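Ribonuclease H (Uncultured organism, PDB 4IBN) probably cuts the RNA strand of RNA-DNA hybrids endonucleolytically, leaving 5'-phosphomonoester ends and using magnesium ions, and acts as a monomer. Local coordinates at residues 12-17 and 86-91; 17-22 and 91-96; 38-43 and 56-61; 151-156 and 194-199. One frame throughout, in Å; residues are numbered along the deposited sequence.

Contact 1. Residues 12-17 and 86-91; sequences IPTPLV and GTRFRV
The parallel pairing of strands 16-25 and 90-95 in the central sheet starts here, with L16 beside R90 and V17 beside V91. R90 bonds to the residues flanking L16: R90 N donates to P15 O at 2.9 Å, and R90 O accepts from V17 N at 3.1 Å. Its side chain extends the grip back beyond the strand. A bend at chi3 (-81°) turns the guanidinium side-on to T14, and NH2 meets T14 O at 2.9 Å, close to the guanidinium plane. NE donates to T14 OG1, also at 2.9 Å, the hydroxyl oxygen lying 23° out of that plane. With leucine in place of R90, both T14 oxygens would lose these donors, and the loop at T14 would probably be freer to shift. On the side of V17, just before the strands begin, P15 CG sits over the F89 ring, 3.9 Å from its centroid in a CH-pi contact, while V17 CG1 approaches the ring edge, 4.0 Å from F89 CE1. Farther out, T14 CG2 lies over one face of the R88 guanidinium, whose NH1 forms a salt bridge with D11. A water joins P13 O to T87 OG1. Such a parallel pair of central strands is typical of the RNase H fold.

Contact 2. Residues 17-22 and 91-96; sequences VAVYAD and VVFTTD
V17 to D22 and V91 to T95 run parallel, their strand axes 4.7 Å apart at closest approach and 18° apart in direction, and the hydrogen bonds pass back and forth: V92 N to V17 O, V19 N to V92 O (2.8 Å), T94 N to V19 O (2.9 Å) and A21 N to T94 O. V19 lies between two partners on one face. Its CG1, anti to the backbone N (chi1 169°), meets F93 CD1 at 3.6 Å, and its CG2 meets V91 CG1 at 3.7 Å. The far end of the same ring reaches A21, with F93 CZ 3.5 Å from A21 CB. On the other face Y20 and T94 lie side by side, Y20 CD1 3.8 Å from T94 CB. At the C-terminal end the D22 and D96 carboxylates come together with planes 61° apart; their modelled spacing is very close and its details are doubtful. Both aspartates probably belong to the DEDN active-site motif. Helix 67-82 covers the V19 face through S74, V75, F79 and I82, whereas Y20 packs on Q154 of helix 153-168. Strand 34-45 bonds to the other edge of strand 16-25, and strand 140-145 flanks 90-95 on its other side.

Contact 3. Residues 38-43 and 56-61; sequences AGVLVE and RDVWVS
A38, V40 and V42 each exchange two backbone hydrogen bonds with V60, V58 and R56 respectively, which fixes the antiparallel register; the strand directions differ by 159°. The shortest and straightest of the six is V42 N to R56 O at 2.7 Å, with an N-H...O angle of 178°. V40 N to V58 O, at 3.0 Å, is the most bent of the six. Between these pairs, CA-H groups point at carbonyls: W59 CA lies 3.2 Å from A38 O, and D57 CA lies 3.3 Å from V40 O.

The strands are the two arms of a beta hairpin, 34-45 and 53-62, which continues the antiparallel part of the RNase H sheet from strand 16-25: V40 packs on V19 and V42 on V17.

Apolar contacts gather on the face of A38, V40, V58 and V60. V58 CG1 sits between its own backbone N and carbonyl carbon (chi1 47°), which drives it against V40 CB at 3.2 Å, tighter than usual for two carbons, so the packing here is strained. A38 CB and V60 CG2 meet more easily at 4.0 Å, with helix 67-82 against both residues.

The opposite face, with G39, L41, D57 and W59, is mixed. L41 CD1 approaches D57 OD1 at 3.5 Å as the two side chains cross, but the carboxylate is held mainly by S178, Y157 and the backbone of G179. W59 sets its CB 3.2 Å from A38 O beside the side-chain-less G39; its indole leads away toward helix 153-168, with NE1 donating to T170.

Contact 4. Residues 151-156 and 194-199; sequences GHAQNE and MRLEPF
Q154 NE2 makes two hydrogen bonds, to E197 O at 3.0 Å across the contact and to E43 OE2 on strand 34-45. The other end of the same amide is used as well, since Q154 OE1 accepts from E197 N at 3.0 Å, on a lone pair in the carbonyl plane. The side-chain amide thus bonds both backbone polar groups of one residue, and the bend at chi2 (105°) brings it alongside the loop to do so. L196 CD1 lies 3.5 Å from Q154 NE2. A leucine here would take both partners from E197 N and O and one donor from E43, and the loop around E197 would probably be held less firmly against the helix start.

H152 bonds to the side chain of E197. Its NE2 donates to E197 OE1 at 2.8 Å, nearly in the ring plane, although ring and carboxylate are turned 64° apart; the oxygen is met on its anti side. ND1 on the other side of the ring accepts from N155 N, which is consistent with a neutral ring carrying its proton on NE2. The Y20 ring also packs against this imidazole.

Backbone bonds continue the attachment: R195 N to G151 O at 2.9 Å, and A153 N, at the first turn of the helix, to R195 O at 2.9 Å. M194 runs extended past the turn, its SD 3.9 Å from E156 CB, while E156 OE2 accepts from G151 N. H152 is a histidine N-cap of helix 153-168, and the 194-199 loop is bonded across this helix start.

Followed from the N terminus, contact 1 joins 12-17 to 86-91 and so closes a long loop; contact 2 continues directly along the same two strands, sharing V17 and V91, so their segments alternate and cross. Within the loop closed by both lies contact 3, the hairpin of strands 34-45 and 53-62, which bonds to strand 16-25 at Y20 and A18. Contact 4 comes later, in series with the others, closing the path from the start of helix 153-168 through the rest of that helix, the short strand 176-177 and two short helices to 194-199. It ties that loop back to the sheet: the H152 ring meets that of Y20 of contact 2, Q154 bonds to E43 of contact 3, and F199 packs on L16 of contact 1.

Contact 1. Residues 12-17 and 86-91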
loop_
_atom_site.group_PDB
_atom_site.type_symbol
_atom_site.label_atom_id
_atom_site.label_comp_id
_atom_site.label_asym_id
_atom_site.label_seq_id
_atom_site.Cartn_x
_atom_site.Cartn_y
_atom_site.Cartn_z
ATOM N N ILE A 12 14.091 8.943 -17.856
ATOM C CA ILE A 12 13.195 9.962 -18.352
ATOM C C ILE A 12 12.314 10.473 -17.197
ATOM O O ILE A 12 12.274 9.883 -16.167
ATOM C CB ILE A 12 12.335 9.465 -19.483
ATOM C CG1 ILE A 12 11.479 8.314 -19.042
ATOM C CG2 ILE A 12 13.209 9.005 -20.627
ATOM C CD1 ILE A 12 10.538 7.912 -20.013
ATOM N N PRO A 13 11.678 11.608 -17.378
ATOM C CA PRO A 13 10.869 12.161 -16.310
ATOM C C PRO A 13 9.709 11.255 -15.960
ATOM O O PRO A 13 9.118 10.717 -16.805
ATOM C CB PRO A 13 10.371 13.466 -16.920
ATOM C CG PRO A 13 11.369 13.828 -17.890
ATOM C CD PRO A 13 11.796 12.560 -18.489
ATOM N N THR A 14 9.434 11.135 -14.678
ATOM C CA THR A 14 8.330 10.345 -14.185
ATOM C C THR A 14 7.632 11.134 -13.126
ATOM O O THR A 14 8.178 12.006 -12.573
ATOM C CB THR A 14 8.853 9.073 -13.533
ATOM O OG1 THR A 14 9.761 9.435 -12.520
ATOM C CG2 THR A 14 9.566 8.208 -14.556
ATOM N N PRO A 15 6.401 10.800 -12.829
ATOM C CA PRO A 15 5.699 11.439 -11.730
ATOM C C PRO A 15 6.180 10.965 -10.372
ATOM O O PRO A 15 6.699 9.934 -10.283
ATOM C CB PRO A 15 4.230 11.022 -11.951
ATOM C CG PRO A 15 4.173 10.418 -13.234
ATOM C CD PRO A 15 5.530 9.871 -13.525
ATOM N N LEU A 16 5.963 11.759 -9.345
ATOM C CA LEU A 16 6.214 11.380 -7.967
ATOM C C LEU A 16 4.912 11.438 -7.184
ATOM O O LEU A 16 4.248 12.411 -7.215
ATOM C CB LEU A 16 7.173 12.344 -7.325
ATOM C CG LEU A 16 7.432 12.222 -5.821
ATOM C CD1 LEU A 16 8.121 10.957 -5.486
ATOM C CD2 LEU A 16 8.305 13.370 -5.342
ATOM N N VAL A 17 4.586 10.362 -6.489
ATOM C CA VAL A 17 3.443 10.332 -5.611
ATOM C C VAL A 17 3.793 9.794 -4.247
ATOM O O VAL A 17 4.756 9.125 -4.107
ATOM C CB VAL A 17 2.315 9.470 -6.160
ATOM C CG1 VAL A 17 1.705 10.056 -7.407
ATOM C CG2 VAL A 17 2.740 8.093 -6.421
ATOM N N GLY A 86 0.501 5.006 -18.349
ATOM C CA GLY A 86 1.459 5.205 -19.389
ATOM C C GLY A 86 2.845 5.563 -18.997
ATOM O O GLY A 86 3.590 5.983 -19.792
ATOM N N THR A 87 3.173 5.415 -17.744
ATOM C CA THR A 87 4.468 5.797 -17.264
ATOM C C THR A 87 4.824 5.028 -15.996
ATOM O O THR A 87 3.968 4.648 -15.278
ATOM C CB THR A 87 4.498 7.328 -16.958
ATOM O OG1 THR A 87 5.761 7.733 -16.459
ATOM C CG2 THR A 87 3.435 7.718 -15.988
ATOM N N ARG A 88 6.109 4.844 -15.765
ATOM C CA ARG A 88 6.587 4.451 -14.468
ATOM C C ARG A 88 6.468 5.620 -13.529
ATOM O O ARG A 88 6.411 6.702 -13.946
ATOM C CB ARG A 88 8.012 3.953 -14.525
ATOM C CG ARG A 88 8.178 2.672 -15.280
ATOM C CD ARG A 88 9.656 2.393 -15.543
ATOM N NE ARG A 88 10.264 3.290 -16.523
ATOM C CZ ARG A 88 11.175 4.244 -16.268
ATOM N NH1 ARG A 88 11.624 4.488 -15.042
ATOM N NH2 ARG A 88 11.653 4.969 -17.271
ATOM N N PHE A 89 6.421 5.338 -12.239
ATOM C CA PHE A 89 6.268 6.335 -11.231
ATOM C C PHE A 89 7.386 6.217 -10.206
ATOM O O PHE A 89 7.919 5.185 -10.015
ATOM C CB PHE A 89 4.966 6.120 -10.447
ATOM C CG PHE A 89 3.738 6.709 -11.059
ATOM C CD1 PHE A 89 3.116 7.754 -10.481
ATOM C CD2 PHE A 89 3.173 6.176 -12.162
ATOM C CE1 PHE A 89 1.993 8.257 -10.997
ATOM C CE2 PHE A 89 2.064 6.703 -12.670
ATOM C CZ PHE A 89 1.479 7.728 -12.097
ATOM N N ARG A 90 7.684 7.307 -9.529
ATOM C CA ARG A 90 8.423 7.277 -8.297
ATOM C C ARG A 90 7.398 7.342 -7.141
ATOM O O ARG A 90 6.548 8.113 -7.180
ATOM C CB ARG A 90 9.374 8.444 -8.221
ATOM C CG ARG A 90 10.502 8.311 -9.135
ATOM C CD ARG A 90 11.361 9.582 -9.172
ATOM N NE ARG A 90 10.748 10.547 -10.042
ATOM C CZ ARG A 90 11.004 11.825 -10.016
ATOM N NH1 ARG A 90 11.870 12.297 -9.184
ATOM N NH2 ARG A 90 10.375 12.632 -10.831
ATOM N N VAL A 91 7.518 6.472 -6.159
ATOM C CA VAL A 91 6.532 6.340 -5.122
ATOM C C VAL A 91 7.186 6.296 -3.770
ATOM O O VAL A 91 8.051 5.561 -3.560
ATOM C CB VAL A 91 5.712 5.047 -5.301
ATOM C CG1 VAL A 91 4.673 4.901 -4.246
ATOM C CG2 VAL A 91 5.120 4.992 -6.686
HETATM O O HOH W 1 7.943 8.381 -17.909
#

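Contact 2. Residues 17-22 and 91-96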
loop_
_atom_site.group_PDB
_atom_site.type_symbol
_atom_site.label_atom_id
_atom_site.label_comp_id
_atom_site.label_asym_id
_atom_site.label_seq_id
_atom_site.Cartn_x
_atom_site.Cartn_y
_atom_site.Cartn_z
ATOM N N VAL A 17 4.586 10.362 -6.489
ATOM C CA VAL A 17 3.443 10.332 -5.611
ATOM C C VAL A 17 3.793 9.794 -4.247
ATOM O O VAL A 17 4.756 9.125 -4.107
ATOM C CB VAL A 17 2.315 9.470 -6.160
ATOM C CG1 VAL A 17 1.705 10.056 -7.407
ATOM C CG2 VAL A 17 2.740 8.093 -6.421
ATOM N N ALA A 18 2.967 10.128 -3.266
ATOM C CA ALA A 18 3.105 9.564 -1.955
ATOM C C ALA A 18 1.875 8.764 -1.666
ATOM O O ALA A 18 0.820 9.247 -1.784
ATOM C CB ALA A 18 3.293 10.638 -0.913
ATOM N N VAL A 19 2.088 7.515 -1.281
ATOM C CA VAL A 19 1.041 6.562 -1.076
ATOM C C VAL A 19 1.010 6.131 0.383
ATOM O O VAL A 19 2.017 5.965 0.944
ATOM C CB VAL A 19 1.314 5.350 -1.940
ATOM C CG1 VAL A 19 0.420 4.241 -1.578
ATOM C CG2 VAL A 19 1.168 5.731 -3.385
ATOM N N TYR A 20 -0.185 6.063 0.951
ATOM C CA TYR A 20 -0.363 5.695 2.329
ATOM C C TYR A 20 -1.353 4.563 2.367
ATOM O O TYR A 20 -2.441 4.742 1.987
ATOM C CB TYR A 20 -0.894 6.877 3.170
ATOM C CG TYR A 20 0.035 8.055 3.159
ATOM C CD1 TYR A 20 1.005 8.170 4.079
ATOM C CD2 TYR A 20 -0.062 9.025 2.194
ATOM C CE1 TYR A 20 1.862 9.201 4.052
ATOM C CE2 TYR A 20 0.777 10.053 2.174
ATOM C CZ TYR A 20 1.759 10.134 3.106
ATOM O OH TYR A 20 2.656 11.147 3.143
ATOM N N ALA A 21 -0.924 3.424 2.878
ATOM C CA ALA A 21 -1.705 2.209 2.806
ATOM C C ALA A 21 -1.939 1.598 4.173
ATOM O O ALA A 21 -1.160 1.788 5.031
ATOM C CB ALA A 21 -1.017 1.240 1.928
ATOM N N ASP A 22 -3.069 0.919 4.334
ATOM C CA ASP A 22 -3.381 0.186 5.550
ATOM C C ASP A 22 -4.286 -0.973 5.251
ATOM O O ASP A 22 -4.790 -1.072 4.216
ATOM C CB ASP A 22 -4.005 1.036 6.647
ATOM C CG ASP A 22 -4.015 0.326 7.985
ATOM O OD1 ASP A 22 -3.015 -0.163 8.377
ATOM O OD2 ASP A 22 -5.039 0.168 8.598
ATOM N N VAL A 91 7.518 6.472 -6.159
ATOM C CA VAL A 91 6.532 6.340 -5.122
ATOM C C VAL A 91 7.186 6.296 -3.770
ATOM O O VAL A 91 8.051 5.561 -3.560
ATOM C CB VAL A 91 5.712 5.047 -5.301
ATOM C CG1 VAL A 91 4.673 4.901 -4.246
ATOM C CG2 VAL A 91 5.120 4.992 -6.686
ATOM N N VAL A 92 6.671 7.068 -2.844
ATOM C CA VAL A 92 7.002 6.876 -1.467
ATOM C C VAL A 92 5.827 6.139 -0.873
ATOM O O VAL A 92 4.775 6.673 -0.876
ATOM C CB VAL A 92 7.152 8.209 -0.743
ATOM C CG1 VAL A 92 7.468 7.971 0.690
ATOM C CG2 VAL A 92 8.224 9.013 -1.365
ATOM N N PHE A 93 6.039 4.914 -0.399
ATOM C CA PHE A 93 4.957 4.078 0.083
ATOM C C PHE A 93 5.107 3.915 1.568
ATOM O O PHE A 93 6.028 3.366 2.005
ATOM C CB PHE A 93 4.998 2.707 -0.626
ATOM C CG PHE A 93 3.785 1.817 -0.406
ATOM C CD1 PHE A 93 2.857 1.638 -1.378
ATOM C CD2 PHE A 93 3.656 1.078 0.723
ATOM C CE1 PHE A 93 1.824 0.831 -1.205
ATOM C CE2 PHE A 93 2.623 0.271 0.885
ATOM C CZ PHE A 93 1.702 0.153 -0.077
ATOM N N THR A 94 4.146 4.457 2.295
ATOM C CA THR A 94 4.152 4.402 3.724
ATOM C C THR A 94 3.019 3.550 4.274
ATOM O O THR A 94 1.929 3.746 3.965
ATOM C CB THR A 94 4.028 5.834 4.346
ATOM O OG1 THR A 94 5.071 6.661 3.864
ATOM C CG2 THR A 94 4.107 5.760 5.821
ATOM N N THR A 95 3.371 2.603 5.119
ATOM C CA THR A 95 2.413 1.675 5.654
ATOM C C THR A 95 2.706 1.344 7.086
ATOM O O THR A 95 3.781 1.502 7.498
ATOM C CB THR A 95 2.404 0.393 4.861
ATOM O OG1 THR A 95 1.492 -0.514 5.445
ATOM C CG2 THR A 95 3.743 -0.196 4.804
ATOM N N ASP A 96 1.682 0.917 7.811
ATOM C CA ASP A 96 1.819 0.358 9.146
ATOM C C ASP A 96 2.334 -1.076 9.157
ATOM O O ASP A 96 2.638 -1.596 10.170
ATOM C CB ASP A 96 0.495 0.399 9.916
ATOM C CG ASP A 96 -0.547 -0.529 9.338
ATOM O OD1 ASP A 96 -0.593 -0.728 8.140
ATOM O OD2 ASP A 96 -1.367 -1.039 10.071
#

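Contact 3. Residues 38-43 and 56-61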
loop_
_atom_site.group_PDB
_atom_site.type_symbol
_atom_site.label_atom_id
_atom_site.label_comp_id
_atom_site.label_asym_id
_atom_site.label_seq_id
_atom_site.Cartn_x
_atom_site.Cartn_y
_atom_site.Cartn_z
ATOM N N ALA A 38 -8.395 -3.477 2.394
ATOM C CA ALA A 38 -7.169 -2.749 2.151
ATOM C C ALA A 38 -7.540 -1.351 1.667
ATOM O O ALA A 38 -8.360 -1.209 0.811
ATOM C CB ALA A 38 -6.328 -3.437 1.107
ATOM N N GLY A 39 -6.932 -0.347 2.272
ATOM C CA GLY A 39 -7.170 1.030 1.935
ATOM C C GLY A 39 -5.899 1.768 1.548
ATOM O O GLY A 39 -4.918 1.622 2.187
ATOM N N VAL A 40 -5.976 2.527 0.458
ATOM C CA VAL A 40 -4.851 3.289 -0.028
ATOM C C VAL A 40 -5.222 4.735 -0.373
ATOM O O VAL A 40 -6.133 4.951 -1.087
ATOM C CB VAL A 40 -4.317 2.670 -1.288
ATOM C CG1 VAL A 40 -3.126 3.379 -1.771
ATOM C CG2 VAL A 40 -4.016 1.253 -1.082
ATOM N N LEU A 41 -4.468 5.694 0.146
ATOM C CA LEU A 41 -4.568 7.078 -0.262
ATOM C C LEU A 41 -3.354 7.425 -1.108
ATOM O O LEU A 41 -2.275 7.174 -0.709
ATOM C CB LEU A 41 -4.568 7.965 0.969
ATOM C CG LEU A 41 -4.451 9.464 0.772
ATOM C CD1 LEU A 41 -5.623 10.026 0.049
ATOM C CD2 LEU A 41 -4.225 10.189 2.052
ATOM N N VAL A 42 -3.585 8.015 -2.284
ATOM C CA VAL A 42 -2.503 8.497 -3.132
ATOM C C VAL A 42 -2.515 10.019 -3.159
ATOM O O VAL A 42 -3.504 10.580 -3.469
ATOM C CB VAL A 42 -2.667 8.000 -4.589
ATOM C CG1 VAL A 42 -1.483 8.382 -5.435
ATOM C CG2 VAL A 42 -2.825 6.496 -4.624
ATOM N N GLU A 43 -1.407 10.634 -2.824
ATOM C CA GLU A 43 -1.252 12.056 -2.879
ATOM C C GLU A 43 -0.417 12.459 -4.060
ATOM O O GLU A 43 0.541 11.834 -4.322
ATOM C CB GLU A 43 -0.580 12.598 -1.616
ATOM C CG GLU A 43 -1.411 12.392 -0.385
ATOM C CD GLU A 43 -1.014 13.268 0.783
ATOM O OE1 GLU A 43 0.073 13.827 0.739
ATOM O OE2 GLU A 43 -1.791 13.369 1.716
ATOM N N ARG A 56 -6.361 10.840 -4.267
ATOM C CA ARG A 56 -7.195 9.766 -4.756
ATOM C C ARG A 56 -7.129 8.540 -3.814
ATOM O O ARG A 56 -6.159 8.315 -3.184
ATOM C CB ARG A 56 -6.778 9.343 -6.149
ATOM C CG ARG A 56 -6.779 10.415 -7.160
ATOM C CD ARG A 56 -8.122 10.673 -7.649
ATOM N NE ARG A 56 -8.100 11.620 -8.737
ATOM C CZ ARG A 56 -8.237 12.915 -8.570
ATOM N NH1 ARG A 56 -8.473 13.410 -7.378
ATOM N NH2 ARG A 56 -8.203 13.711 -9.605
ATOM N N ASP A 57 -8.215 7.771 -3.786
ATOM C CA ASP A 57 -8.325 6.586 -2.950
ATOM C C ASP A 57 -8.474 5.318 -3.773
ATOM O O ASP A 57 -9.043 5.352 -4.796
ATOM C CB ASP A 57 -9.595 6.652 -2.111
ATOM C CG ASP A 57 -9.633 7.813 -1.112
ATOM O OD1 ASP A 57 -8.637 8.401 -0.862
ATOM O OD2 ASP A 57 -10.707 8.085 -0.567
ATOM N N VAL A 58 -8.018 4.190 -3.238
ATOM C CA VAL A 58 -8.256 2.890 -3.866
ATOM C C VAL A 58 -8.406 1.805 -2.799
ATOM O O VAL A 58 -7.553 1.683 -1.919
ATOM C CB VAL A 58 -7.115 2.504 -4.824
ATOM C CG1 VAL A 58 -5.766 2.744 -4.164
ATOM C CG2 VAL A 58 -7.254 1.054 -5.258
ATOM N N TRP A 59 -9.481 1.019 -2.863
ATOM C CA TRP A 59 -9.689 0.014 -1.852
ATOM C C TRP A 59 -10.207 -1.291 -2.426
ATOM O O TRP A 59 -10.757 -1.318 -3.500
ATOM C CB TRP A 59 -10.601 0.527 -0.721
ATOM C CG TRP A 59 -11.991 0.773 -1.109
ATOM C CD1 TRP A 59 -13.011 -0.103 -1.075
ATOM C CD2 TRP A 59 -12.540 1.992 -1.598
ATOM N NE1 TRP A 59 -14.156 0.476 -1.496
ATOM C CE2 TRP A 59 -13.897 1.769 -1.821
ATOM C CE3 TRP A 59 -12.024 3.255 -1.834
ATOM C CZ2 TRP A 59 -14.717 2.736 -2.316
ATOM C CZ3 TRP A 59 -12.843 4.207 -2.307
ATOM C CH2 TRP A 59 -14.174 3.952 -2.541
ATOM N N VAL A 60 -10.004 -2.347 -1.660
ATOM C CA VAL A 60 -10.553 -3.643 -1.985
ATOM C C VAL A 60 -10.870 -4.416 -0.729
ATOM O O VAL A 60 -10.427 -4.067 0.299
ATOM C CB VAL A 60 -9.610 -4.462 -2.798
ATOM C CG1 VAL A 60 -9.398 -3.814 -4.130
ATOM C CG2 VAL A 60 -8.340 -4.661 -2.095
ATOM N N SER A 61 -11.670 -5.458 -0.867
ATOM C CA SER A 61 -12.032 -6.256 0.282
ATOM C C SER A 61 -12.139 -7.729 -0.052
ATOM O O SER A 61 -12.246 -8.067 -1.186
ATOM C CB SER A 61 -13.343 -5.776 0.861
ATOM O OG SER A 61 -14.336 -5.719 -0.091
#

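Contact 4. Residues 151-156 and 194-199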
loop_
_atom_site.group_PDB
_atom_site.type_symbol
_atom_site.label_atom_id
_atom_site.label_comp_id
_atom_site.label_asym_id
_atom_site.label_seq_id
_atom_site.Cartn_x
_atom_site.Cartn_y
_atom_site.Cartn_z
ATOM N N GLY A 151 -1.639 8.618 15.259
ATOM C CA GLY A 151 -1.787 10.016 14.968
ATOM C C GLY A 151 -1.234 10.486 13.653
ATOM O O GLY A 151 -1.232 11.621 13.424
ATOM N N HIS A 152 -0.824 9.583 12.788
ATOM C CA HIS A 152 -0.370 9.971 11.459
ATOM C C HIS A 152 -1.633 10.071 10.634
ATOM O O HIS A 152 -2.235 9.105 10.393
ATOM C CB HIS A 152 0.542 8.883 10.913
ATOM C CG HIS A 152 1.175 9.191 9.594
ATOM N ND1 HIS A 152 0.460 9.333 8.440
ATOM C CD2 HIS A 152 2.475 9.307 9.243
ATOM C CE1 HIS A 152 1.286 9.574 7.444
ATOM N NE2 HIS A 152 2.516 9.544 7.900
ATOM N N ALA A 153 -1.997 11.269 10.190
ATOM C CA ALA A 153 -3.298 11.466 9.622
ATOM C C ALA A 153 -3.592 10.660 8.390
ATOM O O ALA A 153 -4.600 10.077 8.296
ATOM C CB ALA A 153 -3.510 12.916 9.311
ATOM N N GLN A 154 -2.682 10.666 7.447
ATOM C CA GLN A 154 -2.921 9.903 6.255
ATOM C C GLN A 154 -3.027 8.406 6.516
ATOM O O GLN A 154 -3.742 7.734 5.872
ATOM C CB GLN A 154 -1.876 10.214 5.196
ATOM C CG GLN A 154 -1.949 11.598 4.642
ATOM C CD GLN A 154 -0.859 12.482 5.178
ATOM O OE1 GLN A 154 -0.504 12.396 6.295
ATOM N NE2 GLN A 154 -0.321 13.297 4.324
ATOM N N ASN A 155 -2.217 7.908 7.428
ATOM C CA ASN A 155 -2.281 6.514 7.796
ATOM C C ASN A 155 -3.608 6.177 8.436
ATOM O O ASN A 155 -4.152 5.188 8.149
ATOM C CB ASN A 155 -1.161 6.116 8.723
ATOM C CG ASN A 155 -1.379 4.759 9.345
ATOM O OD1 ASN A 155 -1.067 3.777 8.746
ATOM N ND2 ASN A 155 -1.913 4.731 10.535
ATOM N N GLU A 156 -4.084 7.037 9.302
ATOM C CA GLU A 156 -5.361 6.833 9.930
ATOM C C GLU A 156 -6.499 6.899 8.952
ATOM O O GLU A 156 -7.454 6.246 9.152
ATOM C CB GLU A 156 -5.578 7.679 11.194
ATOM C CG GLU A 156 -4.479 7.537 12.224
ATOM C CD GLU A 156 -4.942 7.431 13.680
ATOM O OE1 GLU A 156 -6.098 7.127 13.902
ATOM O OE2 GLU A 156 -4.175 7.711 14.601
ATOM N N MET A 194 -4.398 14.788 15.253
ATOM C CA MET A 194 -3.443 14.115 14.407
ATOM C C MET A 194 -2.490 15.029 13.681
ATOM O O MET A 194 -2.726 16.188 13.612
ATOM C CB MET A 194 -4.191 13.295 13.387
ATOM C CG MET A 194 -5.217 12.421 13.951
ATOM S SD MET A 194 -5.702 11.288 12.712
ATOM C CE MET A 194 -7.181 10.616 13.385
ATOM N N ARG A 195 -1.414 14.460 13.150
ATOM C CA ARG A 195 -0.391 15.207 12.448
ATOM C C ARG A 195 -0.356 14.793 11.006
ATOM O O ARG A 195 -0.348 13.649 10.732
ATOM C CB ARG A 195 0.972 14.938 13.039
ATOM C CG ARG A 195 1.294 15.783 14.212
ATOM C CD ARG A 195 2.063 15.038 15.221
ATOM N NE ARG A 195 3.429 15.083 14.911
ATOM C CZ ARG A 195 4.308 14.204 15.341
ATOM N NH1 ARG A 195 3.935 13.165 16.087
ATOM N NH2 ARG A 195 5.549 14.360 15.015
ATOM N N LEU A 196 -0.347 15.753 10.102
ATOM C CA LEU A 196 -0.304 15.501 8.692
ATOM C C LEU A 196 1.135 15.445 8.172
ATOM O O LEU A 196 1.927 16.208 8.569
ATOM C CB LEU A 196 -1.023 16.609 7.976
ATOM C CG LEU A 196 -1.174 16.490 6.497
ATOM C CD1 LEU A 196 -2.298 15.598 6.156
ATOM C CD2 LEU A 196 -1.374 17.823 5.936
ATOM N N GLU A 197 1.435 14.501 7.293
ATOM C CA GLU A 197 2.753 14.451 6.698
ATOM C C GLU A 197 2.779 15.289 5.424
ATOM O O GLU A 197 2.043 15.091 4.555
ATOM C CB GLU A 197 3.135 13.019 6.401
ATOM C CG GLU A 197 4.456 12.849 5.735
ATOM C CD GLU A 197 5.214 11.539 6.060
ATOM O OE1 GLU A 197 4.643 10.501 6.435
ATOM O OE2 GLU A 197 6.445 11.594 5.881
ATOM N N PRO A 198 3.690 16.225 5.366
ATOM C CA PRO A 198 3.833 17.042 4.168
ATOM C C PRO A 198 4.278 16.204 2.994
ATOM O O PRO A 198 4.891 15.206 3.183
ATOM C CB PRO A 198 4.944 18.030 4.539
ATOM C CG PRO A 198 5.128 17.898 5.941
ATOM C CD PRO A 198 4.702 16.562 6.358
ATOM N N PHE A 199 3.949 16.639 1.800
ATOM C CA PHE A 199 4.323 15.923 0.603
ATOM C C PHE A 199 5.850 15.900 0.457
ATOM O O PHE A 199 6.511 16.817 0.740
ATOM C CB PHE A 199 3.691 16.571 -0.623
ATOM C CG PHE A 199 3.774 15.739 -1.873
ATOM C CD1 PHE A 199 2.828 14.797 -2.148
ATOM C CD2 PHE A 199 4.803 15.878 -2.752
ATOM C CE1 PHE A 199 2.928 14.064 -3.237
ATOM C CE2 PHE A 199 4.862 15.117 -3.845
ATOM C CZ PHE A 199 3.941 14.222 -4.082
#